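Local coordinates for signal recognition 54 kDa protein (Pyrococcus furiosus, PDB 3DM5) that is the 54 kDa protein of the signal recognition particle, with a helical bundle, a P-loop NTPase-type domain and a signal peptide binding domain, at residues I78-L83 and R292-G297; T101-V106 and I185-T190; Q226-Q231 and L259-A264; K376-S381 and K399-G404. All coordinates share one frame; numbering follows the deposited sequence.

Interaction 1 of 4, residues I78-L83 and R292-G297; sequences IVYEEL and RLLGLG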
loop_
_atom_site.group_PDB
_atom_site.type_symbol
_atom_site.label_atom_id
_atom_site.label_comp_id
_atom_site.label_asym_id
_atom_site.label_seq_id
_atom_site.Cartn_x
_atom_site.Cartn_y
_atom_site.Cartn_z
ATOM N N ILE A 78 -14.526 -26.473 -6.612
ATOM C CA ILE A 78 -15.292 -26.180 -5.405
ATOM C C ILE A 78 -15.359 -24.671 -5.096
ATOM O O ILE A 78 -16.437 -24.114 -4.897
ATOM C CB ILE A 78 -14.699 -26.912 -4.192
ATOM C CG1 ILE A 78 -14.762 -28.430 -4.415
ATOM C CG2 ILE A 78 -15.439 -26.504 -2.938
ATOM C CD1 ILE A 78 -14.094 -29.258 -3.320
ATOM N N VAL A 79 -14.202 -24.019 -5.059
ATOM C CA VAL A 79 -14.135 -22.580 -4.858
ATOM C C VAL A 79 -14.971 -21.809 -5.892
ATOM O O VAL A 79 -15.716 -20.912 -5.531
ATOM C CB VAL A 79 -12.665 -22.081 -4.889
ATOM C CG1 VAL A 79 -12.573 -20.556 -4.926
ATOM C CG2 VAL A 79 -11.921 -22.594 -3.710
ATOM N N TYR A 80 -14.835 -22.134 -7.173
ATOM C CA TYR A 80 -15.546 -21.399 -8.213
ATOM C C TYR A 80 -17.042 -21.508 -8.025
ATOM O O TYR A 80 -17.776 -20.545 -8.239
ATOM C CB TYR A 80 -15.191 -21.939 -9.579
ATOM C CG TYR A 80 -16.098 -21.464 -10.683
ATOM C CD1 TYR A 80 -16.908 -22.349 -11.383
ATOM C CD2 TYR A 80 -16.127 -20.138 -11.050
ATOM C CE1 TYR A 80 -17.722 -21.910 -12.424
ATOM C CE2 TYR A 80 -16.937 -19.693 -12.087
ATOM C CZ TYR A 80 -17.732 -20.577 -12.768
ATOM O OH TYR A 80 -18.540 -20.108 -13.787
ATOM N N GLU A 81 -17.475 -22.697 -7.621
ATOM C CA GLU A 81 -18.885 -23.043 -7.533
ATOM C C GLU A 81 -19.528 -22.442 -6.288
ATOM O O GLU A 81 -20.650 -21.926 -6.332
ATOM C CB GLU A 81 -19.037 -24.567 -7.567
ATOM C CG GLU A 81 -20.365 -25.108 -7.069
ATOM C CD GLU A 81 -20.408 -26.629 -7.104
ATOM O OE1 GLU A 81 -21.467 -27.199 -6.744
ATOM O OE2 GLU A 81 -19.381 -27.247 -7.490
ATOM N N GLU A 82 -18.804 -22.498 -5.181
ATOM C CA GLU A 82 -19.252 -21.866 -3.953
ATOM C C GLU A 82 -19.386 -20.338 -4.088
ATOM O O GLU A 82 -20.408 -19.764 -3.684
ATOM C CB GLU A 82 -18.342 -22.253 -2.788
ATOM C CG GLU A 82 -18.565 -23.673 -2.333
ATOM C CD GLU A 82 -20.039 -23.979 -2.108
ATOM O OE1 GLU A 82 -20.753 -23.138 -1.507
ATOM O OE2 GLU A 82 -20.481 -25.067 -2.534
ATOM N N LEU A 83 -18.365 -19.695 -4.658
ATOM C CA LEU A 83 -18.377 -18.259 -4.877
ATOM C C LEU A 83 -19.513 -17.856 -5.807
ATOM O O LEU A 83 -20.152 -16.837 -5.598
ATOM C CB LEU A 83 -17.028 -17.759 -5.438
ATOM C CG LEU A 83 -15.943 -17.419 -4.407
ATOM C CD1 LEU A 83 -14.661 -16.908 -5.070
ATOM C CD2 LEU A 83 -16.461 -16.395 -3.404
ATOM N N ARG A 292 -14.609 -14.041 -14.241
ATOM C CA ARG A 292 -13.641 -12.947 -14.470
ATOM C C ARG A 292 -12.938 -12.590 -13.160
ATOM O O ARG A 292 -11.723 -12.401 -13.121
ATOM C CB ARG A 292 -14.300 -11.687 -15.027
ATOM C CG ARG A 292 -15.431 -11.941 -15.977
ATOM C CD ARG A 292 -14.953 -12.097 -17.405
ATOM N NE ARG A 292 -14.775 -10.805 -18.063
ATOM C CZ ARG A 292 -14.838 -10.626 -19.380
ATOM N NH1 ARG A 292 -15.081 -11.660 -20.179
ATOM N NH2 ARG A 292 -14.666 -9.413 -19.902
ATOM N N LEU A 293 -13.720 -12.498 -12.090
ATOM C CA LEU A 293 -13.184 -12.246 -10.769
ATOM C C LEU A 293 -11.980 -13.152 -10.504
ATOM O O LEU A 293 -10.881 -12.648 -10.274
ATOM C CB LEU A 293 -14.266 -12.420 -9.692
ATOM C CG LEU A 293 -13.948 -11.904 -8.284
ATOM C CD1 LEU A 293 -13.778 -10.391 -8.270
ATOM C CD2 LEU A 293 -15.041 -12.323 -7.310
ATOM N N LEU A 294 -12.175 -14.472 -10.573
ATOM C CA LEU A 294 -11.118 -15.436 -10.220
ATOM C C LEU A 294 -10.013 -15.633 -11.274
ATOM O O LEU A 294 -9.080 -16.408 -11.074
ATOM C CB LEU A 294 -11.726 -16.787 -9.873
ATOM C CG LEU A 294 -12.730 -16.730 -8.728
ATOM C CD1 LEU A 294 -13.350 -18.076 -8.553
ATOM C CD2 LEU A 294 -12.038 -16.300 -7.464
ATOM N N GLY A 295 -10.121 -14.932 -12.391
ATOM C CA GLY A 295 -9.100 -14.997 -13.417
ATOM C C GLY A 295 -9.111 -16.279 -14.229
ATOM O O GLY A 295 -8.093 -16.657 -14.810
ATOM N N LEU A 296 -10.271 -16.931 -14.274
ATOM C CA LEU A 296 -10.440 -18.199 -14.964
ATOM C C LEU A 296 -10.543 -18.001 -16.456
ATOM O O LEU A 296 -11.025 -16.966 -16.918
ATOM C CB LEU A 296 -11.701 -18.907 -14.472
ATOM C CG LEU A 296 -11.661 -19.206 -12.980
ATOM C CD1 LEU A 296 -12.900 -19.922 -12.488
ATOM C CD2 LEU A 296 -10.428 -20.011 -12.696
ATOM N N GLY A 297 -10.079 -19.001 -17.203
ATOM C CA GLY A 297 -10.228 -19.027 -18.646
ATOM C C GLY A 297 -9.482 -17.921 -19.357
ATOM O O GLY A 297 -9.876 -17.489 -20.446
#
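L294 and L296 pack against V79, Y80 and L83 in an apolar, largely buried contact that joins helix 71-86 of the SRP54-type helical bundle to the C-terminal end of helix 286-293, in the part of the chain assigned to the GTPase domain. A Schellman motif shapes the second partner: G295 takes a positive phi of 75° as the first residue to leave helical geometry, and its N bonds back to R292 O at 3.1 Å. The turn sets L294 and L296, one before and one after the glycine, on the same helix 71-86.

L294 reaches across with both methyls. Its CD2 lies 3.6 Å from L83 CD1, while its CD1 rests 4.0 Å from Y80 CA and comes to the edge of the Y80 ring, near the ring plane. V79 CG1 touches the same CD1 more loosely, and L10 and L14 of helix 5-19 pack on L294 as well, tying it into the bundle.

The Y80 ring swings out with CG anti to the backbone N (chi1 167°), which sends it past L294 toward the L296 side chain and the last turns of helix 286-293. V290 and S291 lie against it there, and Y80 OH is hydrogen-bonded to P287 O, so the polar end of the ring is tethered to the very helix its carbons pack on. I315 of the second subunit also packs on Y80. L296 CD1 meets the ring obliquely, 3.5 Å from Y80 CD2 and 4.0 Å from Y80 CG.

Interaction 2 of 4, residues T101-V106 and I185-T190; sequences TILLMV and IIIVDT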
loop_
_atom_site.group_PDB
_atom_site.type_symbol
_atom_site.label_atom_id
_atom_site.label_comp_id
_atom_site.label_asym_id
_atom_site.label_seq_id
_atom_site.Cartn_x
_atom_site.Cartn_y
_atom_site.Cartn_z
ATOM N N THR A 101 -43.096 -2.105 -21.755
ATOM C CA THR A 101 -42.614 -2.737 -20.533
ATOM C C THR A 101 -42.124 -1.605 -19.645
ATOM O O THR A 101 -41.229 -0.832 -20.041
ATOM C CB THR A 101 -41.509 -3.753 -20.784
ATOM O OG1 THR A 101 -42.001 -4.796 -21.628
ATOM C CG2 THR A 101 -41.040 -4.369 -19.462
ATOM N N ILE A 102 -42.745 -1.477 -18.470
ATOM C CA ILE A 102 -42.470 -0.357 -17.569
ATOM C C ILE A 102 -41.564 -0.740 -16.401
ATOM O O ILE A 102 -41.822 -1.714 -15.666
ATOM C CB ILE A 102 -43.755 0.290 -17.056
ATOM C CG1 ILE A 102 -44.546 0.891 -18.225
ATOM C CG2 ILE A 102 -43.439 1.352 -16.034
ATOM C CD1 ILE A 102 -45.968 1.271 -17.838
ATOM N N LEU A 103 -40.479 0.029 -16.262
ATOM C CA LEU A 103 -39.485 -0.221 -15.219
ATOM C C LEU A 103 -39.497 0.959 -14.275
ATOM O O LEU A 103 -39.315 2.115 -14.695
ATOM C CB LEU A 103 -38.095 -0.424 -15.828
ATOM C CG LEU A 103 -38.006 -1.488 -16.931
ATOM C CD1 LEU A 103 -36.594 -1.576 -17.487
ATOM C CD2 LEU A 103 -38.497 -2.838 -16.433
ATOM N N LEU A 104 -39.735 0.676 -13.002
ATOM C CA LEU A 104 -39.846 1.737 -12.017
ATOM C C LEU A 104 -38.581 1.756 -11.168
ATOM O O LEU A 104 -38.240 0.756 -10.532
ATOM C CB LEU A 104 -41.114 1.550 -11.162
ATOM C CG LEU A 104 -41.282 2.411 -9.908
ATOM C CD1 LEU A 104 -41.549 3.854 -10.294
ATOM C CD2 LEU A 104 -42.412 1.860 -9.053
ATOM N N MET A 105 -37.874 2.889 -11.180
ATOM C CA MET A 105 -36.575 2.995 -10.500
ATOM C C MET A 105 -36.660 3.780 -9.198
ATOM O O MET A 105 -37.148 4.903 -9.172
ATOM C CB MET A 105 -35.550 3.651 -11.413
ATOM C CG MET A 105 -35.652 3.168 -12.840
ATOM S SD MET A 105 -35.021 1.507 -13.024
ATOM C CE MET A 105 -33.257 1.842 -12.874
ATOM N N VAL A 106 -36.171 3.180 -8.116
ATOM C CA VAL A 106 -36.203 3.808 -6.800
ATOM C C VAL A 106 -34.791 3.816 -6.217
ATOM O O VAL A 106 -33.945 3.018 -6.623
ATOM C CB VAL A 106 -37.245 3.099 -5.852
ATOM C CG1 VAL A 106 -38.619 3.272 -6.408
ATOM C CG2 VAL A 106 -36.971 1.646 -5.760
ATOM N N ILE A 185 -40.148 0.542 -24.343
ATOM C CA ILE A 185 -39.711 0.505 -22.952
ATOM C C ILE A 185 -39.832 1.876 -22.309
ATOM O O ILE A 185 -39.404 2.878 -22.880
ATOM C CB ILE A 185 -38.259 -0.070 -22.795
ATOM C CG1 ILE A 185 -38.212 -1.508 -23.325
ATOM C CG2 ILE A 185 -37.806 -0.038 -21.332
ATOM C CD1 ILE A 185 -36.887 -2.180 -23.221
ATOM N N ILE A 186 -40.450 1.915 -21.134
ATOM C CA ILE A 186 -40.509 3.140 -20.360
ATOM C C ILE A 186 -39.792 2.960 -19.017
ATOM O O ILE A 186 -40.110 2.033 -18.258
ATOM C CB ILE A 186 -41.949 3.579 -20.080
ATOM C CG1 ILE A 186 -42.763 3.597 -21.369
ATOM C CG2 ILE A 186 -41.960 4.951 -19.434
ATOM C CD1 ILE A 186 -44.236 3.912 -21.147
ATOM N N ILE A 187 -38.829 3.845 -18.742
ATOM C CA ILE A 187 -38.115 3.839 -17.475
ATOM C C ILE A 187 -38.527 5.045 -16.663
ATOM O O ILE A 187 -38.419 6.171 -17.131
ATOM C CB ILE A 187 -36.605 3.865 -17.677
ATOM C CG1 ILE A 187 -36.172 2.567 -18.343
ATOM C CG2 ILE A 187 -35.917 4.013 -16.332
ATOM C CD1 ILE A 187 -35.103 2.727 -19.338
ATOM N N VAL A 188 -39.012 4.788 -15.453
ATOM C CA VAL A 188 -39.560 5.822 -14.586
ATOM C C VAL A 188 -38.644 6.080 -13.398
ATOM O O VAL A 188 -38.364 5.181 -12.598
ATOM C CB VAL A 188 -40.957 5.443 -14.042
ATOM C CG1 VAL A 188 -41.618 6.669 -13.449
ATOM C CG2 VAL A 188 -41.813 4.816 -15.146
ATOM N N ASP A 189 -38.187 7.321 -13.313
ATOM C CA ASP A 189 -37.215 7.783 -12.346
ATOM C C ASP A 189 -37.973 8.507 -11.244
ATOM O O ASP A 189 -38.400 9.645 -11.427
ATOM C CB ASP A 189 -36.235 8.755 -13.041
ATOM C CG ASP A 189 -35.245 9.399 -12.077
ATOM O OD1 ASP A 189 -34.755 8.698 -11.172
ATOM O OD2 ASP A 189 -34.950 10.598 -12.223
ATOM N N THR A 190 -38.149 7.845 -10.110
ATOM C CA THR A 190 -38.928 8.399 -9.020
ATOM C C THR A 190 -38.081 9.298 -8.147
ATOM O O THR A 190 -36.880 9.425 -8.356
ATOM C CB THR A 190 -39.522 7.304 -8.162
ATOM O OG1 THR A 190 -38.471 6.495 -7.625
ATOM C CG2 THR A 190 -40.419 6.441 -9.001
#
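M105 and I187 make the apolar centre on one face of the sheet, M105 CG lying 3.6 Å from I187 CG2, with L103 beside them. These are neighbouring parallel strands of the P-loop NTPase fold, in the middle of the GTPase domain's sheet. Helix 113-125 covers this face, its V117 touching both M105 and I187. On the other face I102, L104, I186 and V188 alternate with them: I102 CG2 meets V188 CG2 at 3.9 Å, and helix 198-211 packs over L104 and V188.

The backbones run in register at 18° to each other, held by a ladder of hydrogen bonds. T101 O accepts from I186 N, I186 O from L103 N (2.9 Å), L103 O from V188 N (2.8 Å) and V188 O from M105 N (2.7 Å). The carbonyls of L103, I186 and V188 take their donors almost head-on, whereas I186 N stands tilted from the carbonyl plane of T101.

At the polar edge the strands reach the nucleotide end, where the D189 side chain is about 6 Å from GDP. M105 O accepts there from T190 N at 3.2 Å, and a chi1 of 59° brings a second donor to it, T190 OG1, at 2.6 Å.

Interaction 3 of 4, residues Q226-Q231 and L259-A264; sequences QQAYNQ and LSAVAA. With SO4 (sulfate ion), chain N.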
loop_
_atom_site.group_PDB
_atom_site.type_symbol
_atom_site.label_atom_id
_atom_site.label_comp_id
_atom_site.label_asym_id
_atom_site.label_seq_id
_atom_site.Cartn_x
_atom_site.Cartn_y
_atom_site.Cartn_z
ATOM N N GLN A 226 -21.522 -4.020 3.174
ATOM C CA GLN A 226 -22.477 -4.998 3.681
ATOM C C GLN A 226 -23.750 -4.363 4.207
ATOM O O GLN A 226 -24.685 -5.077 4.530
ATOM C CB GLN A 226 -21.847 -5.845 4.778
ATOM C CG GLN A 226 -21.645 -5.109 6.077
ATOM C CD GLN A 226 -21.117 -6.011 7.160
ATOM O OE1 GLN A 226 -19.924 -5.980 7.491
ATOM N NE2 GLN A 226 -21.990 -6.855 7.699
ATOM N N GLN A 227 -23.779 -3.031 4.305
ATOM C CA GLN A 227 -24.983 -2.308 4.725
ATOM C C GLN A 227 -26.096 -2.387 3.689
ATOM O O GLN A 227 -27.220 -1.967 3.965
ATOM C CB GLN A 227 -24.698 -0.830 4.999
ATOM C CG GLN A 227 -23.521 -0.542 5.903
ATOM C CD GLN A 227 -23.297 0.950 6.088
ATOM O OE1 GLN A 227 -24.003 1.590 6.863
ATOM N NE2 GLN A 227 -22.318 1.513 5.367
ATOM N N ALA A 228 -25.780 -2.913 2.506
ATOM C CA ALA A 228 -26.779 -3.078 1.460
ATOM C C ALA A 228 -27.805 -4.131 1.835
ATOM O O ALA A 228 -28.916 -4.133 1.308
ATOM C CB ALA A 228 -26.144 -3.436 0.129
ATOM N N TYR A 229 -27.424 -5.041 2.721
ATOM C CA TYR A 229 -28.303 -6.131 3.101
ATOM C C TYR A 229 -29.691 -5.643 3.532
ATOM O O TYR A 229 -30.701 -6.009 2.937
ATOM C CB TYR A 229 -27.690 -6.954 4.225
ATOM C CG TYR A 229 -28.582 -8.086 4.643
ATOM C CD1 TYR A 229 -28.558 -9.299 3.958
ATOM C CD2 TYR A 229 -29.474 -7.945 5.695
ATOM C CE1 TYR A 229 -29.388 -10.356 4.323
ATOM C CE2 TYR A 229 -30.314 -9.006 6.077
ATOM C CZ TYR A 229 -30.260 -10.206 5.379
ATOM O OH TYR A 229 -31.072 -11.262 5.721
ATOM N N ASN A 230 -29.725 -4.819 4.571
ATOM C CA ASN A 230 -30.982 -4.342 5.133
ATOM C C ASN A 230 -31.801 -3.484 4.183
ATOM O O ASN A 230 -33.027 -3.549 4.208
ATOM C CB ASN A 230 -30.757 -3.642 6.478
ATOM C CG ASN A 230 -30.595 -4.634 7.617
ATOM O OD1 ASN A 230 -31.286 -5.651 7.668
ATOM N ND2 ASN A 230 -29.677 -4.348 8.528
ATOM N N GLN A 231 -31.122 -2.706 3.342
ATOM C CA GLN A 231 -31.794 -1.913 2.320
ATOM C C GLN A 231 -32.435 -2.815 1.284
ATOM O O GLN A 231 -33.579 -2.595 0.919
ATOM C CB GLN A 231 -30.826 -0.945 1.626
ATOM C CG GLN A 231 -30.101 -0.027 2.579
ATOM C CD GLN A 231 -29.309 1.024 1.859
ATOM O OE1 GLN A 231 -29.185 0.997 0.632
ATOM N NE2 GLN A 231 -28.760 1.965 2.615
ATOM N N LEU A 259 -22.510 -6.805 -3.086
ATOM C CA LEU A 259 -23.048 -7.881 -3.916
ATOM C C LEU A 259 -23.398 -9.079 -3.065
ATOM O O LEU A 259 -24.496 -9.608 -3.170
ATOM C CB LEU A 259 -22.082 -8.305 -5.020
ATOM C CG LEU A 259 -21.654 -7.257 -6.054
ATOM C CD1 LEU A 259 -20.631 -7.873 -6.982
ATOM C CD2 LEU A 259 -22.846 -6.704 -6.829
ATOM N N SER A 260 -22.461 -9.506 -2.219
ATOM C CA SER A 260 -22.685 -10.668 -1.379
ATOM C C SER A 260 -23.857 -10.408 -0.427
ATOM O O SER A 260 -24.655 -11.299 -0.113
ATOM C CB SER A 260 -21.411 -11.015 -0.612
ATOM O OG SER A 260 -20.994 -9.917 0.177
ATOM N N ALA A 261 -23.966 -9.162 0.005
ATOM C CA ALA A 261 -25.024 -8.756 0.928
ATOM C C ALA A 261 -26.420 -8.826 0.284
ATOM O O ALA A 261 -27.346 -9.398 0.848
ATOM C CB ALA A 261 -24.747 -7.362 1.448
ATOM N N VAL A 262 -26.539 -8.229 -0.899
ATOM C CA VAL A 262 -27.756 -8.247 -1.685
ATOM C C VAL A 262 -28.111 -9.665 -2.097
ATOM O O VAL A 262 -29.277 -10.043 -2.084
ATOM C CB VAL A 262 -27.644 -7.361 -2.959
ATOM C CG1 VAL A 262 -28.757 -7.693 -3.934
ATOM C CG2 VAL A 262 -27.685 -5.882 -2.602
ATOM N N ALA A 263 -27.116 -10.467 -2.445
ATOM C CA ALA A 263 -27.406 -11.826 -2.864
ATOM C C ALA A 263 -27.893 -12.702 -1.684
ATOM O O ALA A 263 -28.602 -13.700 -1.866
ATOM C CB ALA A 263 -26.200 -12.439 -3.546
ATOM N N ALA A 264 -27.501 -12.320 -0.474
ATOM C CA ALA A 264 -27.843 -13.080 0.710
ATOM C C ALA A 264 -29.319 -12.864 0.944
ATOM O O ALA A 264 -29.977 -13.531 1.738
ATOM C CB ALA A 264 -27.056 -12.579 1.887
HETATM S S SO4 N . -26.581 -2.366 8.922
HETATM O O1 SO4 N . -26.542 -3.243 7.748
HETATM O O2 SO4 N . -27.765 -1.509 8.836
HETATM O O3 SO4 N . -26.600 -3.197 10.127
HETATM O O4 SO4 N . -25.417 -1.484 8.976
#
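Helices 228-237 and 255-263 of the GTPase domain come together where A261 faces Y229, their CA atoms 4.7 Å apart. The small A261 side chain is consistent with so close an approach. Its CB nestles against the 3-10 turn leading into helix 228-237, 3.8 Å from Q226 O, and lies 4.1 Å from Y229 CB. On the side toward the sheet, A228 CB touches V262 CG2 at 4.0 Å, and both of these side chains also rest on I220 of strand 215-221. The pair therefore belongs to the helical layer laid over the sheet in the P-loop NTPase fold, with V262 reaching further to I244 and I269 on the adjoining strands.

On the outer side Y229 extends its ring along the second helix, CG anti to the backbone N (chi1 180°). The ring presents its edge, not a face: A261 O lies near the ring plane, 3.3 Å from Y229 CD1, and A264 CB is likewise at the edge, 4.0 Å from Y229 CE1. One residue on, N230 makes a weak hydrogen bond from ND2 to O2 of a sulfate ion at 3.4 Å. That ion, probably from the crystallisation liquor, also binds R33 NH1 of the third subunit.

Interaction 4 of 4, residues K376-S381 and K399-G404; sequences KVIMDS and KRIARG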
loop_
_atom_site.group_PDB
_atom_site.type_symbol
_atom_site.label_atom_id
_atom_site.label_comp_id
_atom_site.label_asym_id
_atom_site.label_seq_id
_atom_site.Cartn_x
_atom_site.Cartn_y
_atom_site.Cartn_z
ATOM N N LYS A 376 23.368 -29.659 -15.079
ATOM C CA LYS A 376 23.165 -28.539 -14.177
ATOM C C LYS A 376 23.994 -28.755 -12.921
ATOM O O LYS A 376 24.751 -27.883 -12.515
ATOM C CB LYS A 376 21.690 -28.394 -13.813
ATOM C CG LYS A 376 21.430 -27.303 -12.794
ATOM C CD LYS A 376 19.954 -27.189 -12.457
ATOM C CE LYS A 376 19.703 -26.084 -11.432
ATOM N NZ LYS A 376 20.392 -26.335 -10.131
ATOM N N VAL A 377 23.851 -29.930 -12.316
ATOM C CA VAL A 377 24.589 -30.266 -11.102
ATOM C C VAL A 377 26.096 -29.994 -11.239
ATOM O O VAL A 377 26.747 -29.538 -10.299
ATOM C CB VAL A 377 24.353 -31.730 -10.691
ATOM C CG1 VAL A 377 25.200 -32.088 -9.493
ATOM C CG2 VAL A 377 22.892 -31.949 -10.382
ATOM N N ILE A 378 26.641 -30.264 -12.420
ATOM C CA ILE A 378 28.060 -30.066 -12.656
ATOM C C ILE A 378 28.407 -28.580 -12.691
ATOM O O ILE A 378 29.364 -28.143 -12.053
ATOM C CB ILE A 378 28.530 -30.755 -13.965
ATOM C CG1 ILE A 378 28.437 -32.279 -13.842
ATOM C CG2 ILE A 378 29.964 -30.349 -14.318
ATOM C CD1 ILE A 378 28.993 -33.020 -15.034
ATOM N N MET A 379 27.622 -27.807 -13.433
ATOM C CA MET A 379 27.857 -26.374 -13.556
ATOM C C MET A 379 27.688 -25.636 -12.222
ATOM O O MET A 379 28.330 -24.624 -11.988
ATOM C CB MET A 379 26.954 -25.774 -14.638
ATOM C CG MET A 379 27.414 -26.098 -16.046
ATOM S SD MET A 379 26.373 -25.434 -17.363
ATOM C CE MET A 379 24.833 -26.285 -17.022
ATOM N N ASP A 380 26.828 -26.153 -11.351
ATOM C CA ASP A 380 26.644 -25.589 -10.021
ATOM C C ASP A 380 27.879 -25.809 -9.163
ATOM O O ASP A 380 27.943 -25.371 -8.009
ATOM C CB ASP A 380 25.448 -26.232 -9.325
ATOM C CG ASP A 380 24.122 -25.852 -9.962
ATOM O OD1 ASP A 380 24.117 -24.993 -10.869
ATOM O OD2 ASP A 380 23.087 -26.417 -9.546
ATOM N N SER A 381 28.851 -26.518 -9.718
ATOM C CA SER A 381 30.092 -26.747 -9.011
ATOM C C SER A 381 31.217 -25.981 -9.693
ATOM O O SER A 381 32.378 -26.030 -9.273
ATOM C CB SER A 381 30.418 -28.230 -8.945
ATOM O OG SER A 381 31.651 -28.412 -8.277
ATOM N N LYS A 399 38.935 -31.906 -12.253
ATOM C CA LYS A 399 38.908 -32.852 -11.151
ATOM C C LYS A 399 38.292 -32.190 -9.910
ATOM O O LYS A 399 37.679 -32.869 -9.083
ATOM C CB LYS A 399 40.306 -33.428 -10.889
ATOM N N ARG A 400 38.430 -30.865 -9.791
ATOM C CA ARG A 400 37.749 -30.125 -8.719
ATOM C C ARG A 400 36.238 -30.084 -8.995
ATOM O O ARG A 400 35.410 -30.418 -8.135
ATOM C CB ARG A 400 38.293 -28.693 -8.574
ATOM C CG ARG A 400 37.799 -27.973 -7.288
ATOM C CD ARG A 400 37.647 -26.430 -7.407
ATOM N NE ARG A 400 36.468 -26.028 -8.177
ATOM C CZ ARG A 400 36.507 -25.373 -9.339
ATOM N NH1 ARG A 400 37.670 -25.025 -9.868
ATOM N NH2 ARG A 400 35.381 -25.060 -9.978
ATOM N N ILE A 401 35.893 -29.671 -10.209
ATOM C CA ILE A 401 34.504 -29.623 -10.632
ATOM C C ILE A 401 33.820 -30.982 -10.399
ATOM O O ILE A 401 32.753 -31.060 -9.781
ATOM C CB ILE A 401 34.409 -29.168 -12.096
ATOM C CG1 ILE A 401 35.041 -27.779 -12.239
ATOM C CG2 ILE A 401 32.964 -29.191 -12.589
ATOM C CD1 ILE A 401 35.125 -27.277 -13.645
ATOM N N ALA A 402 34.462 -32.049 -10.864
ATOM C CA ALA A 402 33.932 -33.398 -10.724
ATOM C C ALA A 402 33.732 -33.768 -9.255
ATOM O O ALA A 402 32.686 -34.287 -8.860
ATOM C CB ALA A 402 34.857 -34.379 -11.400
ATOM N N ARG A 403 34.748 -33.495 -8.446
ATOM C CA ARG A 403 34.677 -33.731 -7.007
ATOM C C ARG A 403 33.582 -32.898 -6.332
ATOM O O ARG A 403 32.790 -33.425 -5.544
ATOM C CB ARG A 403 36.045 -33.462 -6.372
ATOM C CG ARG A 403 36.045 -33.307 -4.862
ATOM C CD ARG A 403 37.410 -33.677 -4.312
ATOM N NE ARG A 403 37.831 -32.801 -3.223
ATOM C CZ ARG A 403 38.652 -31.765 -3.376
ATOM N NH1 ARG A 403 39.145 -31.474 -4.579
ATOM N NH2 ARG A 403 38.985 -31.021 -2.326
ATOM N N GLY A 404 33.536 -31.603 -6.656
ATOM C CA GLY A 404 32.541 -30.694 -6.102
ATOM C C GLY A 404 31.097 -30.964 -6.504
ATOM O O GLY A 404 30.171 -30.595 -5.783
#
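The CB of S381 is directed toward helix 395-405. It lies 3.7 Å from G404 C and 3.8 Å from I401 O; one bond further, OG stands anti to the backbone N (chi1 179°) and gives a hydrogen bond to I401 O at 3.2 Å. The donor sits in the carbonyl plane, on a lone pair, well off to the side of the C=O bond (angle at oxygen 118°). S405 OG is also hydrogen-bonded to I401 O, and to A402 O. The hydroxyl of S381 lies next to the backbone of G404 as well.

Both partners belong to the signal peptide binding domain, an all-helical unit of the helix-turn-helix clan; the serine follows the end of helix 369-379 and so fastens that end to the second helix. About one helical turn back along the chain, I378 CG2 meets I401 CG2 at 3.7 Å, the two side chains crossing at about a right angle, and L415 of helix 409-427 packs on I378.

The serine's backbone is gripped as well. R400, its chain bent at chi2 and chi3, brings its guanidinium edge-on to S381 O, which lies in the guanidinium plane. NH2 also forms a salt bridge with E386, and NE bonds to R127 O of the second subunit. The bond from R400 NH2 to S381 O is 3.2 Å long and nearly straight, 165° at the hydrogen.

How the interactions relate
Interactions 2 and 3 share the GTPase domain at two depths: interaction 2 pairs strands at the heart of the sheet and is rich in backbone hydrogen bonds, whereas interaction 3 packs two of the helices that flank the sheet, by methyls and a ring edge, and reaches the surface at Y229 and A264. Strand 215-221 adjoins both. Interaction 1, wholly apolar across its segments, joins that domain to the helical bundle. About 46 Å from it, centre to centre, interaction 4 lies in the signal peptide binding domain and combines an isoleucine contact with side-chain-to-carbonyl bonds. Interactions 1 and 4 both touch the second subunit; interaction 2 meets no other chain.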